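Local coordinates for increased recombination centers protein 6 (Saccharomyces cerevisiae, PDB 3UC9), which acts as a clathrin coat accessory factor related to small G proteins and is involved in gross chromosomal rearrangements and telomere healing, at residues T43-D48 against L184-I189; H36-L41 against V137-E142. All coordinates share one frame; numbering follows the deposited sequence.

Overall arrangement
Both contacts use helix 39-50, which follows the first strand of this Rossmann-like fold, related to the small G proteins and built on a mixed six-stranded sheet, antiparallel only between 59-66 and 71-81. In contact 2 the start of that helix meets the loop leaving strand 133-138; in contact 1 its later turns meet helix 185-195. The centres lie about 12 Å apart. Val137 joins the two: its CG2 packs 3.8 Å from CD1 of Ile189 and 4.2 Å from CE1 of Phe45. Contact 1 is partly buried and larger (175 Å² against 116 Å²). Contact 2 is a surface patch where small G proteins have nucleotide-binding loops, a resemblance of position only, with no bound nucleotide here.

Contact 1: residues T43-D48 against L184-I189; sequences TQFLQD and LGLDRI
Phe45 and Leu186 join two helices of a Rossmann-like, G-protein-related domain, where helix 39-50 and helix 185-195 pack beside each other over the central sheet. The axes of the two short segments stay 12.0 Å apart and cross at -65°, so large side chains must bridge them. Phe45 is long enough: with CG anti to its backbone N (chi1 177°), the ring extends from the helix, and CE1 comes 3.4 Å from CD1 of Leu186, a tight contact that is oblique to the ring.

Leu186 divides its two methyls between neighbouring turns. While CD1 meets the phenyl ring, CD2 lies 3.5 Å from CB of Asp48, whose methylene is the part that touches. With chi1 at -111°, off a staggered position, the leucine reaches both partners; the torsion may carry some strain. Aspartate suits the edge of the contact, offering carbon to the leucine on an exposed residue whose carboxylate need not be buried. Phe45 also meets the ring of Trp168 edge-to-face and reaches Ile107 and Ile109 of the sheet, consistent with a large aromatic here. Trp168 touches Leu186 and Asp48 as well.

Beta-branched Ile189 also touches Val135 and Val137 of strand 133-138. Its extended CG1 arm brings CD1 to the edge of the phenyl ring, in the ring plane, 3.7 Å from CE1 of Phe45.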
ATOM      1  N   THR A  43      -3.721  -5.804 -11.424  1.00 19.84           N
ATOM      2  CA  THR A  43      -3.082  -7.086 -11.783  1.00 21.74           C
ATOM      3  C   THR A  43      -1.705  -6.852 -12.428  1.00 23.24           C
ATOM      4  O   THR A  43      -0.734  -7.570 -12.128  1.00 21.86           O
ATOM      5  CB  THR A  43      -3.986  -7.983 -12.699  1.00 24.38           C
ATOM      6  OG1 THR A  43      -4.083  -7.423 -14.011  1.00 27.81           O
ATOM      7  CG2 THR A  43      -5.376  -8.136 -12.111  1.00 22.52           C
ATOM      8  N   GLN A  44      -1.610  -5.840 -13.288  1.00 22.76           N
ATOM      9  CA  GLN A  44      -0.320  -5.445 -13.872  1.00 23.94           C
ATOM     10  C   GLN A  44       0.666  -4.944 -12.795  1.00 21.73           C
ATOM     11  O   GLN A  44       1.853  -5.273 -12.824  1.00 21.63           O
ATOM     12  CB  GLN A  44      -0.512  -4.352 -14.935  1.00 24.16           C
ATOM     13  CG  GLN A  44      -1.271  -4.773 -16.184  1.00 29.59           C
ATOM     14  CD  GLN A  44      -1.124  -3.749 -17.314  1.00 34.55           C
ATOM     15  OE1 GLN A  44      -0.640  -4.071 -18.399  1.00 43.24           O
ATOM     16  NE2 GLN A  44      -1.518  -2.506 -17.048  1.00 35.45           N
ATOM     17  N   PHE A  45       0.166  -4.155 -11.849  1.00 20.48           N
ATOM     18  CA  PHE A  45       0.973  -3.681 -10.709  1.00 19.29           C
ATOM     19  C   PHE A  45       1.542  -4.854  -9.921  1.00 19.26           C
ATOM     20  O   PHE A  45       2.713  -4.841  -9.541  1.00 19.71           O
ATOM     21  CB  PHE A  45       0.112  -2.794  -9.805  1.00 19.10           C
ATOM     22  CG  PHE A  45       0.810  -2.297  -8.562  1.00 18.55           C
ATOM     23  CD1 PHE A  45       1.433  -1.051  -8.550  1.00 20.71           C
ATOM     24  CD2 PHE A  45       0.822  -3.052  -7.410  1.00 19.48           C
ATOM     25  CE1 PHE A  45       2.063  -0.581  -7.408  1.00 19.64           C
ATOM     26  CE2 PHE A  45       1.459  -2.578  -6.249  1.00 19.98           C
ATOM     27  CZ  PHE A  45       2.081  -1.350  -6.262  1.00 19.48           C
ATOM     28  N   LEU A  46       0.725  -5.876  -9.684  1.00 19.36           N
ATOM     29  CA  LEU A  46       1.176  -7.047  -8.920  1.00 20.07           C
ATOM     30  C   LEU A  46       2.290  -7.786  -9.661  1.00 21.48           C
ATOM     31  O   LEU A  46       3.261  -8.231  -9.056  1.00 21.01           O
ATOM     32  CB  LEU A  46       0.025  -8.003  -8.644  1.00 19.53           C
ATOM     33  CG  LEU A  46      -1.060  -7.512  -7.682  1.00 22.14           C
ATOM     34  CD1 LEU A  46      -2.278  -8.409  -7.752  1.00 25.90           C
ATOM     35  CD2 LEU A  46      -0.548  -7.406  -6.252  1.00 26.04           C
ATOM     36  N   GLN A  47       2.146  -7.914 -10.973  1.00 23.61           N
ATOM     37  CA  GLN A  47       3.198  -8.520 -11.779  1.00 26.72           C
ATOM     38  C   GLN A  47       4.491  -7.706 -11.707  1.00 26.60           C
ATOM     39  O   GLN A  47       5.576  -8.269 -11.553  1.00 29.22           O
ATOM     40  CB  GLN A  47       2.742  -8.690 -13.236  1.00 29.49           C
ATOM     41  CG  GLN A  47       3.809  -9.288 -14.168  1.00 34.94           C
ATOM     42  CD  GLN A  47       4.312 -10.638 -13.685  1.00 41.39           C
ATOM     43  OE1 GLN A  47       3.519 -11.508 -13.324  1.00 46.51           O
ATOM     44  NE2 GLN A  47       5.636 -10.820 -13.681  1.00 43.19           N
ATOM     45  N   ASP A  48       4.381  -6.387 -11.832  1.00 25.92           N
ATOM     46  CA  ASP A  48       5.563  -5.521 -11.915  1.00 26.38           C
ATOM     47  C   ASP A  48       6.334  -5.409 -10.597  1.00 25.14           C
ATOM     48  O   ASP A  48       7.565  -5.420 -10.580  1.00 26.20           O
ATOM     49  CB  ASP A  48       5.174  -4.120 -12.420  1.00 27.28           C
ATOM     50  CG  ASP A  48       4.738  -4.115 -13.885  1.00 30.98           C
ATOM     51  OD1 ASP A  48       5.048  -5.081 -14.625  1.00 30.39           O
ATOM     52  OD2 ASP A  48       4.078  -3.139 -14.299  1.00 35.66           O
ATOM     53  N   LEU A 184      10.990   7.825  -7.262  1.00 26.08           N
ATOM     54  CA  LEU A 184       9.566   7.935  -7.544  1.00 25.87           C
ATOM     55  C   LEU A 184       9.083   6.620  -8.151  1.00 26.48           C
ATOM     56  O   LEU A 184       9.878   5.704  -8.382  1.00 28.79           O
ATOM     57  CB  LEU A 184       9.287   9.093  -8.506  1.00 26.46           C
ATOM     58  CG  LEU A 184       9.558  10.506  -7.993  1.00 24.54           C
ATOM     59  CD1 LEU A 184       9.432  11.492  -9.142  1.00 23.50           C
ATOM     60  CD2 LEU A 184       8.628  10.886  -6.823  1.00 27.25           C
ATOM     61  N   GLY A 185       7.778   6.526  -8.381  1.00 26.66           N
ATOM     62  CA  GLY A 185       7.206   5.387  -9.087  1.00 26.93           C
ATOM     63  C   GLY A 185       7.297   4.100  -8.300  1.00 24.80           C
ATOM     64  O   GLY A 185       7.292   4.120  -7.064  1.00 23.63           O
ATOM     65  N   LEU A 186       7.382   2.981  -9.018  1.00 25.48           N
ATOM     66  CA  LEU A 186       7.497   1.663  -8.377  1.00 25.62           C
ATOM     67  C   LEU A 186       8.820   1.508  -7.635  1.00 24.24           C
ATOM     68  O   LEU A 186       8.888   0.766  -6.659  1.00 21.88           O
ATOM     69  CB  LEU A 186       7.334   0.521  -9.398  1.00 26.72           C
ATOM     70  CG  LEU A 186       6.065  -0.343  -9.321  1.00 31.28           C
ATOM     71  CD1 LEU A 186       4.784   0.481  -9.207  1.00 30.61           C
ATOM     72  CD2 LEU A 186       5.996  -1.285 -10.526  1.00 34.03           C
ATOM     73  N   ASP A 187       9.867   2.196  -8.104  1.00 23.34           N
ATOM     74  CA  ASP A 187      11.169   2.187  -7.416  1.00 24.03           C
ATOM     75  C   ASP A 187      11.008   2.720  -5.986  1.00 21.07           C
ATOM     76  O   ASP A 187      11.596   2.176  -5.049  1.00 19.55           O
ATOM     77  CB  ASP A 187      12.209   3.019  -8.198  1.00 26.41           C
ATOM     78  CG  ASP A 187      13.659   2.672  -7.835  1.00 32.72           C
ATOM     79  OD1 ASP A 187      13.925   1.550  -7.344  1.00 38.29           O
ATOM     80  OD2 ASP A 187      14.555   3.528  -8.060  1.00 37.50           O
ATOM     81  N   ARG A 188      10.198   3.759  -5.819  1.00 19.26           N
ATOM     82  CA  ARG A 188       9.929   4.324  -4.490  1.00 19.07           C
ATOM     83  C   ARG A 188       9.128   3.366  -3.623  1.00 17.89           C
ATOM     84  O   ARG A 188       9.412   3.193  -2.438  1.00 17.93           O
ATOM     85  CB  ARG A 188       9.180   5.646  -4.590  1.00 18.91           C
ATOM     86  CG  ARG A 188       8.768   6.261  -3.240  1.00 22.23           C
ATOM     87  CD  ARG A 188       9.942   6.432  -2.243  1.00 21.07           C
ATOM     88  NE  ARG A 188       9.459   6.902  -0.939  1.00 20.44           N
ATOM     89  CZ  ARG A 188      10.001   6.631   0.250  1.00 24.43           C
ATOM     90  NH1 ARG A 188      11.091   5.870   0.370  1.00 27.24           N
ATOM     91  NH2 ARG A 188       9.440   7.126   1.347  1.00 24.93           N
ATOM     92  N   ILE A 189       8.093   2.777  -4.209  1.00 17.44           N
ATOM     93  CA  ILE A 189       7.273   1.812  -3.486  1.00 15.79           C
ATOM     94  C   ILE A 189       8.148   0.640  -3.017  1.00 15.21           C
ATOM     95  O   ILE A 189       8.047   0.200  -1.861  1.00 16.53           O
ATOM     96  CB  ILE A 189       6.090   1.302  -4.345  1.00 15.97           C
ATOM     97  CG1 ILE A 189       5.210   2.470  -4.789  1.00 17.23           C
ATOM     98  CG2 ILE A 189       5.257   0.300  -3.528  1.00 15.68           C
ATOM     99  CD1 ILE A 189       4.039   2.084  -5.682  1.00 19.21           C
TER

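Contact 2: residues H36-L41 against V137-E142; sequences HPHNFL and VNVNEE. Unlike the reference sequence in segment 137-142: Val137 (reference Ala).
Val139 sets CG2 over His38 and turns CB and CG1 to Leu41, joining the loop after strand 133-138 to the start of helix 39-50. Where small G proteins have the P-loop, this chain has His38 at the N-cap position.

The close part is carbon against carbon at Leu41 and a methyl over the imidazole at His38. With chi1 at -59°, CG1 of Val139 lies beside the backbone N, toward the leucine, and CG2 between N and the carbonyl carbon, toward the imidazole. This CH-pi contact spans 4.1 Å from CG2 to the ring centroid, 28° off the normal; CB of Pro37 covers the opposite face, a slot that suits a flat ring. Leu41 and Val139 meet tip to tip, CD1 of the leucine 3.9 Å from CB of the valine.

On the inner side, ND2 of buried Asn138 donates to O of Asn140 (2.9 Å); Asn138 also bonds Asn167 and Ile112. OD1 of Asn140 accepts from N of Glu142 in an Asx turn. Exposed Glu141 and Glu142 form the solvent side, the three touching residues being partly exposed.

With no hydrogen bond between the segments, direct adhesion rests on van der Waals and CH-pi contacts, whereas the asparagines shape the loop presenting Val139.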
ATOM      1  N   HIS A  36     -13.201  -1.080  -8.635  1.00 18.31           N
ATOM      2  CA  HIS A  36     -13.439  -2.011  -9.750  1.00 20.26           C
ATOM      3  C   HIS A  36     -12.870  -1.597 -11.103  1.00 20.50           C
ATOM      4  O   HIS A  36     -12.319  -2.442 -11.803  1.00 19.58           O
ATOM      5  CB  HIS A  36     -14.931  -2.324  -9.912  1.00 21.79           C
ATOM      6  CG  HIS A  36     -15.460  -3.301  -8.910  1.00 26.72           C
ATOM      7  ND1 HIS A  36     -14.737  -4.388  -8.470  1.00 31.88           N
ATOM      8  CD2 HIS A  36     -16.661  -3.372  -8.287  1.00 33.93           C
ATOM      9  CE1 HIS A  36     -15.457  -5.069  -7.596  1.00 38.84           C
ATOM     10  NE2 HIS A  36     -16.629  -4.472  -7.464  1.00 34.65           N
ATOM     11  N   PRO A  37     -13.004  -0.308 -11.487  1.00 18.99           N
ATOM     12  CA  PRO A  37     -12.487   0.071 -12.799  1.00 19.83           C
ATOM     13  C   PRO A  37     -10.989  -0.120 -12.973  1.00 18.47           C
ATOM     14  O   PRO A  37     -10.528  -0.215 -14.106  1.00 20.78           O
ATOM     15  CB  PRO A  37     -12.843   1.563 -12.912  1.00 21.22           C
ATOM     16  CG  PRO A  37     -13.998   1.753 -11.992  1.00 21.42           C
ATOM     17  CD  PRO A  37     -13.782   0.778 -10.866  1.00 20.00           C
ATOM     18  N   HIS A  38     -10.230  -0.173 -11.874  1.00 17.83           N
ATOM     19  CA  HIS A  38      -8.773  -0.310 -11.958  1.00 16.76           C
ATOM     20  C   HIS A  38      -8.262  -1.705 -11.607  1.00 17.05           C
ATOM     21  O   HIS A  38      -7.082  -1.874 -11.323  1.00 16.01           O
ATOM     22  CB  HIS A  38      -8.106   0.761 -11.093  1.00 17.72           C
ATOM     23  CG  HIS A  38      -8.683   2.120 -11.310  1.00 16.14           C
ATOM     24  ND1 HIS A  38      -8.579   2.789 -12.512  1.00 20.91           N
ATOM     25  CD2 HIS A  38      -9.435   2.904 -10.505  1.00 18.78           C
ATOM     26  CE1 HIS A  38      -9.219   3.944 -12.423  1.00 21.40           C
ATOM     27  NE2 HIS A  38      -9.754   4.032 -11.215  1.00 17.98           N
ATOM     28  N   ASN A  39      -9.141  -2.711 -11.647  1.00 17.12           N
ATOM     29  CA  ASN A  39      -8.734  -4.072 -11.296  1.00 17.29           C
ATOM     30  C   ASN A  39      -7.635  -4.592 -12.205  1.00 17.97           C
ATOM     31  O   ASN A  39      -6.697  -5.238 -11.725  1.00 19.58           O
ATOM     32  CB  ASN A  39      -9.922  -5.053 -11.302  1.00 17.20           C
ATOM     33  CG  ASN A  39     -10.853  -4.849 -10.114  1.00 18.06           C
ATOM     34  OD1 ASN A  39     -10.454  -4.270  -9.102  1.00 17.71           O
ATOM     35  ND2 ASN A  39     -12.090  -5.326 -10.226  1.00 18.05           N
ATOM     36  N   PHE A  40      -7.733  -4.321 -13.505  1.00 17.25           N
ATOM     37  CA  PHE A  40      -6.736  -4.846 -14.430  1.00 18.66           C
ATOM     38  C   PHE A  40      -5.373  -4.213 -14.210  1.00 19.65           C
ATOM     39  O   PHE A  40      -4.355  -4.922 -14.190  1.00 20.98           O
ATOM     40  CB  PHE A  40      -7.140  -4.690 -15.901  1.00 19.73           C
ATOM     41  CG  PHE A  40      -6.116  -5.248 -16.857  1.00 19.30           C
ATOM     42  CD1 PHE A  40      -5.880  -6.617 -16.922  1.00 17.44           C
ATOM     43  CD2 PHE A  40      -5.357  -4.407 -17.652  1.00 18.61           C
ATOM     44  CE1 PHE A  40      -4.931  -7.132 -17.770  1.00 20.72           C
ATOM     45  CE2 PHE A  40      -4.396  -4.921 -18.505  1.00 20.29           C
ATOM     46  CZ  PHE A  40      -4.187  -6.279 -18.575  1.00 21.78           C
ATOM     47  N   LEU A  41      -5.358  -2.890 -14.072  1.00 19.11           N
ATOM     48  CA  LEU A  41      -4.131  -2.161 -13.747  1.00 19.51           C
ATOM     49  C   LEU A  41      -3.504  -2.691 -12.453  1.00 19.41           C
ATOM     50  O   LEU A  41      -2.288  -2.845 -12.370  1.00 19.59           O
ATOM     51  CB  LEU A  41      -4.383  -0.651 -13.664  1.00 18.87           C
ATOM     52  CG  LEU A  41      -4.449   0.115 -14.987  1.00 24.99           C
ATOM     53  CD1 LEU A  41      -4.659   1.592 -14.721  1.00 25.49           C
ATOM     54  CD2 LEU A  41      -3.181  -0.089 -15.818  1.00 29.14           C
ATOM     55  N   VAL A 137      -1.604   4.774  -4.720  1.00 16.13           N
ATOM     56  CA  VAL A 137      -1.038   4.771  -6.055  1.00 16.73           C
ATOM     57  C   VAL A 137      -2.041   5.385  -7.009  1.00 16.68           C
ATOM     58  O   VAL A 137      -3.114   4.835  -7.230  1.00 18.35           O
ATOM     59  CB  VAL A 137      -0.681   3.346  -6.502  1.00 16.20           C
ATOM     60  CG1 VAL A 137      -0.134   3.361  -7.928  1.00 19.30           C
ATOM     61  CG2 VAL A 137       0.319   2.710  -5.541  1.00 17.59           C
ATOM     62  N   ASN A 138      -1.705   6.548  -7.552  1.00 17.43           N
ATOM     63  CA  ASN A 138      -2.543   7.199  -8.530  1.00 18.53           C
ATOM     64  C   ASN A 138      -2.232   6.777  -9.962  1.00 18.71           C
ATOM     65  O   ASN A 138      -1.089   6.896 -10.415  1.00 21.91           O
ATOM     66  CB  ASN A 138      -2.393   8.709  -8.454  1.00 18.43           C
ATOM     67  CG  ASN A 138      -3.169   9.406  -9.550  1.00 17.24           C
ATOM     68  OD1 ASN A 138      -4.394   9.277  -9.629  1.00 19.50           O
ATOM     69  ND2 ASN A 138      -2.458  10.106 -10.435  1.00 18.93           N
ATOM     70  N   VAL A 139      -3.266   6.348 -10.679  1.00 20.08           N
ATOM     71  CA  VAL A 139      -3.132   5.925 -12.070  1.00 22.24           C
ATOM     72  C   VAL A 139      -3.677   6.969 -13.058  1.00 24.17           C
ATOM     73  O   VAL A 139      -3.529   6.795 -14.266  1.00 27.38           O
ATOM     74  CB  VAL A 139      -3.821   4.566 -12.326  1.00 23.07           C
ATOM     75  CG1 VAL A 139      -3.225   3.492 -11.433  1.00 21.53           C
ATOM     76  CG2 VAL A 139      -5.337   4.668 -12.139  1.00 23.33           C
ATOM     77  N   ASN A 140      -4.289   8.043 -12.554  1.00 24.42           N
ATOM     78  CA  ASN A 140      -4.738   9.164 -13.394  1.00 27.08           C
ATOM     79  C   ASN A 140      -3.545   9.961 -13.933  1.00 29.81           C
ATOM     80  O   ASN A 140      -2.883  10.692 -13.193  1.00 29.62           O
ATOM     81  CB  ASN A 140      -5.694  10.091 -12.620  1.00 26.74           C
ATOM     82  CG  ASN A 140      -6.327  11.182 -13.506  1.00 29.97           C
ATOM     83  OD1 ASN A 140      -5.816  11.500 -14.577  1.00 29.18           O
ATOM     84  ND2 ASN A 140      -7.447  11.755 -13.049  1.00 25.47           N
ATOM     85  N   GLU A 141      -3.303   9.841 -15.235  1.00 32.73           N
ATOM     86  CA  GLU A 141      -2.092  10.388 -15.849  1.00 35.45           C
ATOM     87  C   GLU A 141      -2.081  11.919 -15.959  1.00 36.31           C
ATOM     88  O   GLU A 141      -1.046  12.506 -16.282  1.00 36.37           O
ATOM     89  CB  GLU A 141      -1.864   9.735 -17.222  1.00 37.24           C
ATOM     90  CG  GLU A 141      -1.806   8.198 -17.144  1.00 40.03           C
ATOM     91  CD  GLU A 141      -1.163   7.536 -18.355  1.00 47.07           C
ATOM     92  OE1 GLU A 141      -0.979   8.216 -19.386  1.00 50.58           O
ATOM     93  OE2 GLU A 141      -0.837   6.325 -18.267  1.00 48.37           O
ATOM     94  N   GLU A 142      -3.214  12.564 -15.675  1.00 36.54           N
ATOM     95  CA  GLU A 142      -3.300  14.030 -15.690  1.00 38.43           C
ATOM     96  C   GLU A 142      -2.773  14.674 -14.403  1.00 36.74           C
ATOM     97  O   GLU A 142      -2.565  15.887 -14.363  1.00 36.89           O
ATOM     98  CB  GLU A 142      -4.746  14.483 -15.934  1.00 39.69           C
ATOM     99  CG  GLU A 142      -4.876  15.910 -16.492  1.00 47.30           C
ATOM    100  CD  GLU A 142      -6.321  16.394 -16.558  1.00 53.92           C
ATOM    101  OE1 GLU A 142      -7.187  15.643 -17.067  1.00 57.03           O
ATOM    102  OE2 GLU A 142      -6.590  17.530 -16.103  1.00 58.38           O
TER